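Local coordinates for B-agarase (Saccharophagus degradans, PDB 4BQ2), which hydrolyses agarose chains as an exo-acting beta-agarase of glycoside hydrolase family 50, at residues G661-G666 and S704-R709. Residues are numbered along the deposited sequence; the frame is centred on the assembly and turned at random.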
ATOM      1  N   GLY A 661      19.776   1.485  -0.467  1.00 17.13           N
ATOM      2  CA  GLY A 661      19.912   0.525   0.607  1.00 17.47           C
ATOM      3  C   GLY A 661      18.709  -0.320   0.945  1.00 17.32           C
ATOM      4  O   GLY A 661      18.813  -1.233   1.747  1.00 17.67           O
ATOM      5  N   SER A 662      17.554  -0.067   0.317  1.00 17.67           N
ATOM      6  CA  SER A 662      16.373  -0.878   0.613  1.00 16.99           C
ATOM      7  C   SER A 662      16.392  -2.245  -0.051  1.00 18.41           C
ATOM      8  O   SER A 662      16.828  -2.388  -1.164  1.00 18.16           O
ATOM      9  CB  SER A 662      15.080  -0.144   0.195  1.00 17.60           C
ATOM     10  OG  SER A 662      13.957  -0.843   0.697  1.00 19.67           O
ATOM     11  N   TYR A 663      15.826  -3.237   0.614  1.00 18.50           N
ATOM     12  CA  TYR A 663      15.645  -4.550  -0.009  1.00 21.03           C
ATOM     13  C   TYR A 663      14.400  -4.640  -0.880  1.00 21.85           C
ATOM     14  O   TYR A 663      14.195  -5.644  -1.544  1.00 21.78           O
ATOM     15  CB  TYR A 663      15.511  -5.611   1.070  1.00 22.93           C
ATOM     16  CG  TYR A 663      16.643  -5.605   2.076  1.00 26.07           C
ATOM     17  CD1 TYR A 663      17.963  -5.495   1.656  1.00 26.77           C
ATOM     18  CD2 TYR A 663      16.387  -5.740   3.442  1.00 26.78           C
ATOM     19  CE1 TYR A 663      19.015  -5.518   2.558  1.00 29.46           C
ATOM     20  CE2 TYR A 663      17.430  -5.745   4.356  1.00 29.00           C
ATOM     21  CZ  TYR A 663      18.740  -5.635   3.911  1.00 30.67           C
ATOM     22  OH  TYR A 663      19.789  -5.634   4.831  1.00 35.20           O
ATOM     23  N   HIS A 664      13.559  -3.614  -0.840  1.00 19.78           N
ATOM     24  CA  HIS A 664      12.262  -3.670  -1.507  1.00 21.60           C
ATOM     25  C   HIS A 664      11.887  -2.248  -1.851  1.00 21.94           C
ATOM     26  O   HIS A 664      11.902  -1.368  -0.977  1.00 21.71           O
ATOM     27  CB  HIS A 664      11.218  -4.258  -0.552  1.00 21.50           C
ATOM     28  CG  HIS A 664       9.985  -4.774  -1.232  1.00 21.14           C
ATOM     29  ND1 HIS A 664       9.308  -4.065  -2.207  1.00 20.28           N
ATOM     30  CD2 HIS A 664       9.289  -5.918  -1.044  1.00 19.56           C
ATOM     31  CE1 HIS A 664       8.278  -4.780  -2.625  1.00 20.32           C
ATOM     32  NE2 HIS A 664       8.241  -5.903  -1.930  1.00 20.25           N
ATOM     33  N   PRO A 665      11.610  -2.002  -3.133  1.00 23.10           N
ATOM     34  CA  PRO A 665      11.256  -0.660  -3.563  1.00 21.83           C
ATOM     35  C   PRO A 665       9.873  -0.225  -3.086  1.00 22.69           C
ATOM     36  O   PRO A 665       9.669   0.968  -2.863  1.00 24.76           O
ATOM     37  CB  PRO A 665      11.323  -0.729  -5.078  1.00 22.29           C
ATOM     38  CG  PRO A 665      11.407  -2.162  -5.445  1.00 22.63           C
ATOM     39  CD  PRO A 665      11.640  -2.985  -4.235  1.00 21.42           C
ATOM     40  N   GLY A 666       8.982  -1.180  -2.832  1.00 18.65           N
ATOM     41  CA  GLY A 666       7.570  -0.889  -2.583  1.00 18.10           C
ATOM     42  C   GLY A 666       6.674  -1.466  -3.687  1.00 17.46           C
ATOM     43  O   GLY A 666       7.085  -2.358  -4.415  1.00 15.45           O
ATOM     44  N   SER A 704       9.775   3.005   5.252  1.00 16.66           N
ATOM     45  CA  SER A 704       9.555   1.956   6.232  1.00 19.53           C
ATOM     46  C   SER A 704      10.941   1.439   6.671  1.00 19.80           C
ATOM     47  O   SER A 704      11.874   1.482   5.876  1.00 19.82           O
ATOM     48  CB  SER A 704       8.795   0.762   5.635  1.00 21.75           C
ATOM     49  OG  SER A 704       7.703   1.119   4.829  1.00 30.01           O
ATOM     50  N   PRO A 705      11.056   0.929   7.915  1.00 18.91           N
ATOM     51  CA  PRO A 705      12.283   0.298   8.411  1.00 18.81           C
ATOM     52  C   PRO A 705      12.830  -0.756   7.448  1.00 18.52           C
ATOM     53  O   PRO A 705      12.069  -1.472   6.812  1.00 18.33           O
ATOM     54  CB  PRO A 705      11.832  -0.353   9.705  1.00 18.60           C
ATOM     55  CG  PRO A 705      10.725   0.549  10.202  1.00 19.57           C
ATOM     56  CD  PRO A 705       9.997   0.950   8.952  1.00 19.88           C
ATOM     57  N   LEU A 706      14.150  -0.811   7.317  1.00 19.45           N
ATOM     58  CA  LEU A 706      14.821  -1.780   6.455  1.00 21.14           C
ATOM     59  C   LEU A 706      14.393  -3.234   6.735  1.00 20.56           C
ATOM     60  O   LEU A 706      14.267  -4.050   5.822  1.00 21.84           O
ATOM     61  CB  LEU A 706      16.336  -1.645   6.653  1.00 22.71           C
ATOM     62  CG  LEU A 706      17.247  -2.502   5.769  1.00 24.30           C
ATOM     63  CD1 LEU A 706      17.311  -1.998   4.343  1.00 25.28           C
ATOM     64  CD2 LEU A 706      18.643  -2.532   6.353  1.00 24.75           C
ATOM     65  N   THR A 707      14.178  -3.532   8.005  1.00 19.76           N
ATOM     66  CA  THR A 707      13.834  -4.867   8.464  1.00 19.90           C
ATOM     67  C   THR A 707      12.351  -5.022   8.729  1.00 19.57           C
ATOM     68  O   THR A 707      11.932  -5.947   9.447  1.00 20.61           O
ATOM     69  CB  THR A 707      14.618  -5.230   9.741  1.00 19.62           C
ATOM     70  OG1 THR A 707      14.458  -4.192  10.731  1.00 20.46           O
ATOM     71  CG2 THR A 707      16.093  -5.408   9.378  1.00 18.37           C
ATOM     72  N   GLY A 708      11.553  -4.156   8.113  1.00 21.17           N
ATOM     73  CA  GLY A 708      10.100  -4.236   8.249  1.00 21.02           C
ATOM     74  C   GLY A 708       9.453  -3.404   9.342  1.00 20.42           C
ATOM     75  O   GLY A 708       9.896  -3.389  10.484  1.00 19.71           O
ATOM     76  N   ARG A 709       8.359  -2.718   9.007  1.00 20.33           N
ATOM     77  CA  ARG A 709       7.581  -2.061  10.059  1.00 19.54           C
ATOM     78  C   ARG A 709       6.983  -3.164  10.936  1.00 20.33           C
ATOM     79  O   ARG A 709       6.655  -4.240  10.447  1.00 20.82           O
ATOM     80  CB  ARG A 709       6.491  -1.141   9.480  1.00 19.64           C
ATOM     81  CG  ARG A 709       5.349  -1.876   8.767  1.00 20.01           C
ATOM     82  CD  ARG A 709       4.353  -0.886   8.145  1.00 20.47           C
ATOM     83  NE  ARG A 709       3.277  -1.574   7.433  1.00 20.02           N
ATOM     84  CZ  ARG A 709       2.184  -0.977   6.962  1.00 21.00           C
ATOM     85  NH1 ARG A 709       2.056   0.353   7.081  1.00 19.02           N
ATOM     86  NH2 ARG A 709       1.241  -1.709   6.361  1.00 20.44           N
TER
HETATM   87  O   HOH W   1      13.331   0.637   3.518  1.00 23.60           O
HETATM   88  O   HOH W   2      14.254  -3.023   2.989  1.00 23.47           O
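Over one face of the Tyr663 ring lies the CD1 methyl of Leu706, a CH-pi contact in which CD1 stands 3.9 Å from the ring centroid and 16° off the normal, displaced slightly toward the rim. CG and CD2 run out past the rim on the CE2 and hydroxyl side: CG of Leu706 is 3.5 Å from CE2 of Tyr663, and CD2 is 3.6 Å from its OH, the two side chains crossing at about a right angle. With CG of Leu706 anti to its own backbone N (chi1 -176°), the fork extends to the tyrosine although CB does not point straight at it. The same CD1 also touches Gly661 O, a carbonyl already hydrogen-bonded to Asn210. The second flat group, the His664 imidazole, serves its own loop: its ND1 accepts the Gly666 N-H at 3.0 Å, and Gly666 O lies at the ring edge, in plane.

No direct hydrogen bond joins the two segments; water does the polar work. One water bridges Ser662 OG and Ser704 O, while another accepts from Tyr663 N and donates to Leu706 O. Ser662 OG in turn donates to His664 O at 2.7 Å, approaching from above the carbonyl plane.

Leu706 projects from a type I turn spanning Pro705 to Gly708, closed by Gly708 N to Pro705 O. Both loops leave the C-terminal ends of adjacent parallel strands, 648-652 and 693-699, and lead to helices 673-688 and 729-739, consistent with the barrel fold of this hydrolase family, while His664 packs the 661-666 loop against strand 150-155 of the CBM-like region.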